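Local atomic coordinates of HepC.19480.a.B1 (Helicobacter pylori, PDB entry 6MTZ), a protein that is of unknown function but probably acts as a phosphoesterase of the DHH/DHHA1 family. Residues L170-L184 with Y196-L208. Numbering follows the deposited sequence.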
ATOM      1  N   LEU A 170      -7.847  21.913  -6.104  1.00 27.30           N
ATOM      2  CA  LEU A 170      -8.335  20.768  -5.329  1.00 21.01           C
ATOM      3  C   LEU A 170      -7.432  19.543  -5.486  1.00 27.98           C
ATOM      4  O   LEU A 170      -7.228  18.791  -4.527  1.00 22.09           O
ATOM      5  CB  LEU A 170      -9.761  20.435  -5.749  1.00 20.15           C
ATOM      6  CG  LEU A 170     -10.426  19.203  -5.120  1.00 31.01           C
ATOM      7  CD1 LEU A 170     -10.655  19.407  -3.617  1.00 18.14           C
ATOM      8  CD2 LEU A 170     -11.752  18.934  -5.836  1.00 25.07           C
ATOM      9  N   GLY A 171      -6.883  19.322  -6.687  1.00 24.69           N
ATOM     10  CA  GLY A 171      -5.967  18.198  -6.878  1.00 17.42           C
ATOM     11  C   GLY A 171      -4.703  18.286  -6.036  1.00 29.05           C
ATOM     12  O   GLY A 171      -4.170  17.263  -5.591  1.00 20.65           O
ATOM     13  N   LYS A 172      -4.196  19.498  -5.804  1.00 25.64           N
ATOM     14  CA  LYS A 172      -3.036  19.627  -4.925  1.00 29.43           C
ATOM     15  C   LYS A 172      -3.375  19.166  -3.512  1.00 34.48           C
ATOM     16  O   LYS A 172      -2.573  18.481  -2.858  1.00 23.58           O
ATOM     17  CB  LYS A 172      -2.536  21.074  -4.940  1.00 27.25           C
ATOM     18  CG  LYS A 172      -1.733  21.417  -6.212  1.00 36.94           C
ATOM     19  CD  LYS A 172      -1.724  22.909  -6.548  1.00 34.37           C
ATOM     20  CE  LYS A 172      -1.364  23.783  -5.373  1.00 33.29           C
ATOM     21  NZ  LYS A 172      -1.169  25.220  -5.795  1.00 38.49           N
ATOM     22  N   VAL A 173      -4.579  19.499  -3.039  1.00 28.34           N
ATOM     23  CA  VAL A 173      -5.023  19.011  -1.740  1.00 21.15           C
ATOM     24  C   VAL A 173      -5.070  17.489  -1.733  1.00 28.50           C
ATOM     25  O   VAL A 173      -4.653  16.843  -0.759  1.00 20.53           O
ATOM     26  CB  VAL A 173      -6.391  19.616  -1.371  1.00 26.29           C
ATOM     27  CG1 VAL A 173      -6.868  19.052  -0.022  1.00 19.25           C
ATOM     28  CG2 VAL A 173      -6.305  21.125  -1.298  1.00 21.45           C
ATOM     29  N   CYS A 174      -5.547  16.887  -2.831  1.00 22.28           N
ATOM     30  CA  CYS A 174      -5.654  15.433  -2.889  1.00 23.77           C
ATOM     31  C   CYS A 174      -4.280  14.776  -2.950  1.00 21.41           C
ATOM     32  O   CYS A 174      -4.069  13.718  -2.353  1.00 21.90           O
ATOM     33  CB  CYS A 174      -6.505  15.009  -4.083  1.00 24.09           C
ATOM     34  SG  CYS A 174      -8.249  15.429  -3.928  1.00 29.27           S
ATOM     35  N   MET A 175      -3.335  15.384  -3.663  1.00 26.33           N
ATOM     36  CA  MET A 175      -1.987  14.836  -3.733  1.00 29.50           C
ATOM     37  C   MET A 175      -1.357  14.768  -2.343  1.00 27.11           C
ATOM     38  O   MET A 175      -0.830  13.726  -1.926  1.00 20.18           O
ATOM     39  CB  MET A 175      -1.151  15.696  -4.677  1.00 21.46           C
ATOM     40  CG  MET A 175       0.177  15.128  -5.083  1.00 34.46           C
ATOM     41  SD  MET A 175       0.905  16.203  -6.364  1.00 39.95           S
ATOM     42  CE  MET A 175       1.462  17.601  -5.399  1.00 42.18           C
ATOM     43  N   ARG A 176      -1.403  15.875  -1.605  1.00 22.06           N
ATOM     44  CA  ARG A 176      -0.933  15.842  -0.225  1.00 24.44           C
ATOM     45  C   ARG A 176      -1.750  14.858   0.612  1.00 22.56           C
ATOM     46  O   ARG A 176      -1.206  14.186   1.492  1.00 21.79           O
ATOM     47  CB  ARG A 176      -0.984  17.244   0.380  1.00 25.10           C
ATOM     48  CG  ARG A 176      -0.617  17.319   1.875  1.00 23.25           C
ATOM     49  CD  ARG A 176      -0.368  18.771   2.292  1.00 21.55           C
ATOM     50  NE  ARG A 176      -1.440  19.597   1.753  1.00 31.73           N
ATOM     51  CZ  ARG A 176      -2.589  19.826   2.380  1.00 34.36           C
ATOM     52  NH1 ARG A 176      -2.787  19.320   3.592  1.00 18.60           N
ATOM     53  NH2 ARG A 176      -3.529  20.567   1.800  1.00 26.65           N
ATOM     54  N   MET A 177      -3.064  14.765   0.364  1.00 24.90           N
ATOM     55  CA  MET A 177      -3.871  13.813   1.127  1.00 28.40           C
ATOM     56  C   MET A 177      -3.321  12.397   0.997  1.00 34.57           C
ATOM     57  O   MET A 177      -3.241  11.656   1.990  1.00 24.06           O
ATOM     58  CB  MET A 177      -5.329  13.850   0.671  1.00 23.95           C
ATOM     59  CG  MET A 177      -6.235  12.812   1.392  1.00 19.78           C
ATOM     60  SD  MET A 177      -6.245  11.142   0.697  1.00 24.89           S
ATOM     61  CE  MET A 177      -7.299  11.419  -0.732  1.00 29.22           C
ATOM     62  N   ILE A 178      -2.936  12.000  -0.218  1.00 28.08           N
ATOM     63  CA  ILE A 178      -2.456  10.640  -0.430  1.00 23.02           C
ATOM     64  C   ILE A 178      -1.110  10.439   0.255  1.00 25.83           C
ATOM     65  O   ILE A 178      -0.848   9.382   0.843  1.00 22.58           O
ATOM     66  CB  ILE A 178      -2.386  10.333  -1.940  1.00 27.40           C
ATOM     67  CG1 ILE A 178      -3.788  10.236  -2.498  1.00 22.97           C
ATOM     68  CG2 ILE A 178      -1.620   9.030  -2.201  1.00 27.20           C
ATOM     69  CD1 ILE A 178      -4.575   9.037  -1.922  1.00 30.28           C
ATOM     70  N   THR A 179      -0.239  11.449   0.193  1.00 27.35           N
ATOM     71  CA  THR A 179       1.087  11.337   0.797  1.00 27.72           C
ATOM     72  C   THR A 179       0.995  11.186   2.311  1.00 30.78           C
ATOM     73  O   THR A 179       1.792  10.464   2.922  1.00 23.87           O
ATOM     74  CB  THR A 179       1.928  12.571   0.450  1.00 23.60           C
ATOM     75  OG1 THR A 179       2.151  12.644  -0.966  1.00 27.50           O
ATOM     76  CG2 THR A 179       3.252  12.527   1.168  1.00 33.36           C
ATOM     77  N   GLN A 180       0.037  11.863   2.934  1.00 30.59           N
ATOM     78  CA  GLN A 180      -0.008  11.993   4.381  1.00 26.57           C
ATOM     79  C   GLN A 180      -0.997  11.050   5.034  1.00 22.64           C
ATOM     80  O   GLN A 180      -1.114  11.059   6.263  1.00 28.54           O
ATOM     81  CB  GLN A 180      -0.339  13.439   4.763  1.00 20.00           C
ATOM     82  CG  GLN A 180       0.822  14.401   4.469  1.00 22.44           C
ATOM     83  CD  GLN A 180       0.536  15.854   4.896  1.00 26.98           C
ATOM     84  OE1 GLN A 180      -0.603  16.237   5.180  1.00 26.89           O
ATOM     85  NE2 GLN A 180       1.565  16.658   4.921  1.00 20.08           N
ATOM     86  N   SER A 181      -1.718  10.239   4.261  1.00 22.42           N
ATOM     87  CA  SER A 181      -2.650   9.277   4.853  1.00 22.73           C
ATOM     88  C   SER A 181      -1.917   7.964   5.143  1.00 23.10           C
ATOM     89  O   SER A 181      -2.229   6.905   4.610  1.00 25.21           O
ATOM     90  CB  SER A 181      -3.874   9.077   3.956  1.00 21.67           C
ATOM     91  OG  SER A 181      -3.526   8.746   2.603  1.00 27.65           O
ATOM     92  N   SER A 182      -0.919   8.062   6.024  1.00 23.76           N
ATOM     93  CA  SER A 182      -0.035   6.957   6.364  0.58 25.27           C
ATOM     94  C   SER A 182      -0.400   6.310   7.696  1.00 29.82           C
ATOM     95  O   SER A 182       0.426   5.587   8.268  1.00 20.54           O
ATOM     96  CB  SER A 182       1.413   7.446   6.389  0.58 26.15           C
ATOM     97  OG  SER A 182       1.705   8.224   5.231  0.58 25.72           O
ATOM     98  N   GLU A 183      -1.616   6.558   8.199  1.00 24.75           N
ATOM     99  CA  GLU A 183      -2.038   6.017   9.488  1.00 26.30           C
ATOM    100  C   GLU A 183      -2.153   4.495   9.501  1.00 27.59           C
ATOM    101  O   GLU A 183      -2.133   3.909  10.581  1.00 30.26           O
ATOM    102  CB  GLU A 183      -3.382   6.634   9.908  1.00 23.40           C
ATOM    103  CG  GLU A 183      -3.333   8.134  10.265  1.00 28.41           C
ATOM    104  CD  GLU A 183      -3.230   9.018   9.037  1.00 33.45           C
ATOM    105  OE1 GLU A 183      -3.542   8.522   7.928  1.00 33.13           O
ATOM    106  OE2 GLU A 183      -2.819  10.193   9.177  1.00 26.21           O
ATOM    107  N   LEU A 184      -2.333   3.844   8.345  1.00 29.07           N
ATOM    108  CA  LEU A 184      -2.306   2.382   8.251  1.00 22.95           C
ATOM    109  C   LEU A 184      -1.052   1.972   7.480  1.00 30.51           C
ATOM    110  O   LEU A 184      -0.961   2.193   6.260  1.00 26.83           O
ATOM    111  CB  LEU A 184      -3.562   1.834   7.569  1.00 23.01           C
ATOM    112  CG  LEU A 184      -4.933   2.167   8.187  1.00 28.46           C
ATOM    113  CD1 LEU A 184      -6.066   1.605   7.330  1.00 26.48           C
ATOM    114  CD2 LEU A 184      -5.064   1.642   9.630  1.00 25.18           C
ATOM    115  N   TYR A 196      -8.650   2.553   2.662  1.00 24.14           N
ATOM    116  CA  TYR A 196      -8.675   3.836   3.357  1.00 26.21           C
ATOM    117  C   TYR A 196      -8.398   5.000   2.402  1.00 22.00           C
ATOM    118  O   TYR A 196      -9.176   5.958   2.333  1.00 26.60           O
ATOM    119  CB  TYR A 196      -7.646   3.768   4.481  1.00 18.71           C
ATOM    120  CG  TYR A 196      -7.360   5.012   5.280  1.00 24.80           C
ATOM    121  CD1 TYR A 196      -8.377   5.786   5.835  1.00 20.38           C
ATOM    122  CD2 TYR A 196      -6.050   5.351   5.557  1.00 24.48           C
ATOM    123  CE1 TYR A 196      -8.064   6.911   6.605  1.00 24.53           C
ATOM    124  CE2 TYR A 196      -5.732   6.442   6.304  1.00 26.38           C
ATOM    125  CZ  TYR A 196      -6.726   7.227   6.826  1.00 20.61           C
ATOM    126  OH  TYR A 196      -6.324   8.310   7.586  1.00 19.88           O
ATOM    127  N   LYS A 197      -7.272   4.948   1.683  1.00 23.12           N
ATOM    128  CA  LYS A 197      -6.947   6.014   0.741  1.00 21.30           C
ATOM    129  C   LYS A 197      -8.032   6.144  -0.310  1.00 28.08           C
ATOM    130  O   LYS A 197      -8.453   7.258  -0.633  1.00 24.48           O
ATOM    131  CB  LYS A 197      -5.588   5.767   0.060  1.00 15.43           C
ATOM    132  CG  LYS A 197      -4.380   5.792   1.005  1.00 21.36           C
ATOM    133  CD  LYS A 197      -3.082   5.514   0.267  1.00 25.74           C
ATOM    134  CE  LYS A 197      -1.857   5.521   1.163  1.00 28.32           C
ATOM    135  NZ  LYS A 197      -1.634   6.794   1.853  1.00 30.70           N
ATOM    136  N   LEU A 198      -8.529   5.013  -0.828  1.00 21.27           N
ATOM    137  CA  LEU A 198      -9.530   5.088  -1.888  1.00 18.67           C
ATOM    138  C   LEU A 198     -10.845   5.637  -1.363  1.00 25.27           C
ATOM    139  O   LEU A 198     -11.550   6.360  -2.080  1.00 22.75           O
ATOM    140  CB  LEU A 198      -9.751   3.718  -2.527  1.00 18.55           C
ATOM    141  CG  LEU A 198      -8.559   3.203  -3.336  1.00 28.84           C
ATOM    142  CD1 LEU A 198      -9.013   2.036  -4.176  1.00 23.43           C
ATOM    143  CD2 LEU A 198      -7.976   4.306  -4.194  1.00 23.86           C
ATOM    144  N   LYS A 199     -11.202   5.296  -0.122  1.00 25.10           N
ATOM    145  CA  LYS A 199     -12.377   5.912   0.486  1.00 24.21           C
ATOM    146  C   LYS A 199     -12.205   7.424   0.559  1.00 25.60           C
ATOM    147  O   LYS A 199     -13.095   8.182   0.163  1.00 28.57           O
ATOM    148  CB  LYS A 199     -12.631   5.342   1.884  1.00 27.82           C
ATOM    149  N   LEU A 200     -11.055   7.881   1.063  1.00 21.60           N
ATOM    150  CA  LEU A 200     -10.812   9.320   1.183  1.00 23.15           C
ATOM    151  C   LEU A 200     -10.871  10.014  -0.173  1.00 25.86           C
ATOM    152  O   LEU A 200     -11.412  11.121  -0.293  1.00 23.71           O
ATOM    153  CB  LEU A 200      -9.441   9.580   1.832  1.00 19.99           C
ATOM    154  CG  LEU A 200      -9.273   9.112   3.285  1.00 24.54           C
ATOM    155  CD1 LEU A 200      -7.824   9.167   3.702  1.00 24.86           C
ATOM    156  CD2 LEU A 200     -10.112   9.987   4.214  1.00 22.23           C
ATOM    157  N   LEU A 201     -10.279   9.403  -1.198  1.00 31.34           N
ATOM    158  CA  LEU A 201     -10.256  10.044  -2.510  1.00 23.02           C
ATOM    159  C   LEU A 201     -11.655  10.101  -3.099  1.00 16.49           C
ATOM    160  O   LEU A 201     -12.085  11.149  -3.592  1.00 20.89           O
ATOM    161  CB  LEU A 201      -9.290   9.302  -3.441  1.00 21.30           C
ATOM    162  CG  LEU A 201      -9.201   9.895  -4.843  1.00 24.25           C
ATOM    163  CD1 LEU A 201      -8.712  11.322  -4.727  1.00 22.94           C
ATOM    164  CD2 LEU A 201      -8.278   9.050  -5.731  1.00 24.64           C
ATOM    165  N   GLU A 202     -12.401   8.992  -3.019  1.00 19.35           N
ATOM    166  CA  GLU A 202     -13.776   9.000  -3.529  1.00 25.83           C
ATOM    167  C   GLU A 202     -14.640  10.069  -2.856  1.00 28.12           C
ATOM    168  O   GLU A 202     -15.532  10.633  -3.502  1.00 26.96           O
ATOM    169  CB  GLU A 202     -14.432   7.619  -3.365  1.00 20.88           C
ATOM    170  CG  GLU A 202     -15.871   7.595  -3.919  1.00 31.99           C
ATOM    171  CD  GLU A 202     -16.477   6.206  -4.064  1.00 38.50           C
ATOM    172  OE1 GLU A 202     -15.737   5.190  -4.023  1.00 41.76           O
ATOM    173  OE2 GLU A 202     -17.713   6.142  -4.232  1.00 30.99           O
ATOM    174  N   GLU A 203     -14.396  10.377  -1.573  1.00 30.15           N
ATOM    175  CA  GLU A 203     -15.221  11.396  -0.907  1.00 28.40           C
ATOM    176  C   GLU A 203     -15.080  12.767  -1.557  1.00 26.05           C
ATOM    177  O   GLU A 203     -15.958  13.620  -1.388  1.00 19.44           O
ATOM    178  CB  GLU A 203     -14.885  11.502   0.601  1.00 24.03           C
ATOM    179  CG  GLU A 203     -15.821  10.678   1.509  1.00 48.46           C
ATOM    180  CD  GLU A 203     -15.188  10.275   2.849  1.00 56.84           C
ATOM    181  OE1 GLU A 203     -15.854   9.575   3.645  1.00 50.08           O
ATOM    182  OE2 GLU A 203     -14.021  10.636   3.104  1.00 55.55           O
ATOM    183  N   VAL A 204     -14.008  13.005  -2.310  1.00 22.22           N
ATOM    184  CA  VAL A 204     -13.885  14.266  -3.037  1.00 18.71           C
ATOM    185  C   VAL A 204     -15.077  14.505  -3.958  1.00 18.81           C
ATOM    186  O   VAL A 204     -15.369  15.655  -4.308  1.00 27.44           O
ATOM    187  CB  VAL A 204     -12.544  14.276  -3.816  1.00 30.26           C
ATOM    188  CG1 VAL A 204     -12.442  15.435  -4.756  1.00 31.75           C
ATOM    189  CG2 VAL A 204     -11.402  14.323  -2.853  1.00 37.00           C
ATOM    190  N   LYS A 205     -15.792  13.443  -4.357  1.00 21.43           N
ATOM    191  CA  LYS A 205     -16.969  13.620  -5.202  1.00 18.16           C
ATOM    192  C   LYS A 205     -18.028  14.492  -4.530  1.00 32.48           C
ATOM    193  O   LYS A 205     -18.847  15.106  -5.221  1.00 28.12           O
ATOM    194  CB  LYS A 205     -17.561  12.256  -5.566  1.00 23.37           C
ATOM    195  CG  LYS A 205     -18.367  11.581  -4.448  1.00 29.81           C
ATOM    196  CD  LYS A 205     -18.598  10.098  -4.762  1.00 25.51           C
ATOM    197  CE  LYS A 205     -19.315   9.406  -3.610  1.00 33.21           C
ATOM    198  NZ  LYS A 205     -19.552   7.959  -3.870  1.00 30.79           N
ATOM    199  N   ASN A 206     -18.028  14.573  -3.204  1.00 27.87           N
ATOM    200  CA  ASN A 206     -18.973  15.435  -2.515  1.00 26.24           C
ATOM    201  C   ASN A 206     -18.481  16.868  -2.391  1.00 30.80           C
ATOM    202  O   ASN A 206     -19.181  17.692  -1.805  1.00 33.62           O
ATOM    203  CB  ASN A 206     -19.285  14.851  -1.141  1.00 33.72           C
ATOM    204  CG  ASN A 206     -19.985  13.527  -1.254  1.00 36.17           C
ATOM    205  OD1 ASN A 206     -20.846  13.355  -2.116  1.00 27.89           O
ATOM    206  ND2 ASN A 206     -19.579  12.565  -0.447  1.00 30.62           N
ATOM    207  N   TYR A 207     -17.324  17.186  -2.958  1.00 27.91           N
ATOM    208  CA  TYR A 207     -16.743  18.523  -2.915  1.00 25.30           C
ATOM    209  C   TYR A 207     -16.571  19.149  -4.292  1.00 22.26           C
ATOM    210  O   TYR A 207     -16.579  20.373  -4.395  1.00 25.05           O
ATOM    211  CB  TYR A 207     -15.373  18.468  -2.199  1.00 25.31           C
ATOM    212  CG  TYR A 207     -15.533  18.132  -0.732  1.00 24.02           C
ATOM    213  CD1 TYR A 207     -15.631  16.815  -0.310  1.00 23.70           C
ATOM    214  CD2 TYR A 207     -15.644  19.148   0.224  1.00 23.30           C
ATOM    215  CE1 TYR A 207     -15.809  16.502   1.025  1.00 23.93           C
ATOM    216  CE2 TYR A 207     -15.829  18.856   1.555  1.00 24.68           C
ATOM    217  CZ  TYR A 207     -15.910  17.528   1.950  1.00 29.02           C
ATOM    218  OH  TYR A 207     -16.094  17.223   3.272  1.00 30.37           O
ATOM    219  N   LEU A 208     -16.408  18.331  -5.344  1.00 23.78           N
ATOM    220  CA  LEU A 208     -16.129  18.828  -6.695  1.00 25.00           C
ATOM    221  C   LEU A 208     -17.060  19.952  -7.111  1.00 28.78           C
ATOM    222  O   LEU A 208     -16.647  20.891  -7.802  1.00 47.04           O
ATOM    223  CB  LEU A 208     -16.245  17.689  -7.711  1.00 32.64           C
ATOM    224  CG  LEU A 208     -15.172  16.612  -7.623  1.00 34.04           C
ATOM    225  CD1 LEU A 208     -15.666  15.356  -8.299  1.00 36.93           C
ATOM    226  CD2 LEU A 208     -13.901  17.117  -8.269  1.00 35.23           C
TER
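L170 reaches toward V204, tip to tip, with its CD2 3.7 Å from V204 CG1. The same methyl also touches L208 CD2, where the two leucine side chains cross at about a right angle. One turn on, C174 SG lies 3.5 Å from V204 CG2, so the two methyls of V204 serve different partners. M177 follows. Its chain is bent at both chi2 and chi3, which lays the thioether over the partner helix. M177 SD sits 3.7 Å from L200 CB, and CE turns in to the backbone of L201, 3.6 Å from its N. I178 CD1 packs on K197 CB.

Beyond I178 the contact turns largely polar. K197 runs out straight and bends at chi4 (-60°), bringing NZ among three oxygens. It donates to I178 O at 2.9 Å, in the carbonyl plane. It also donates to S181 O at 2.8 Å, from above that carbonyl plane, and to S181 OG at 2.8 Å. S181 OG in turn donates to M177 O. S181 centres an inverse gamma turn. E183 OE1 sits at the edge of the Y196 ring and accepts from Y196 OH at 2.8 Å; the hydroxyl comes from above the carboxylate plane, and the two planes are 87° apart. E183 OE2 is salt-bridged to K225. L184 CD1 packs on Y196 CB, while L200 CD1 lies over one face of the Y196 ring, offset toward its rim.

The contact joins two helices in a nearly antiparallel pair (163°). Helix 213-228 touches M177 and V204, and helix 19-29 touches I178 and L201. The buried ammonium group of K197 is thus gripped by three oxygens, two of them main-chain carbonyls, I178 O in the last turn of helix 168-180 and S181 O in the turn that follows. Three oxygens, with the C-terminal end of the helix close by, would probably stabilise its positive charge, and the three bonds tie the turn after helix 168-180 to the neighbouring helix.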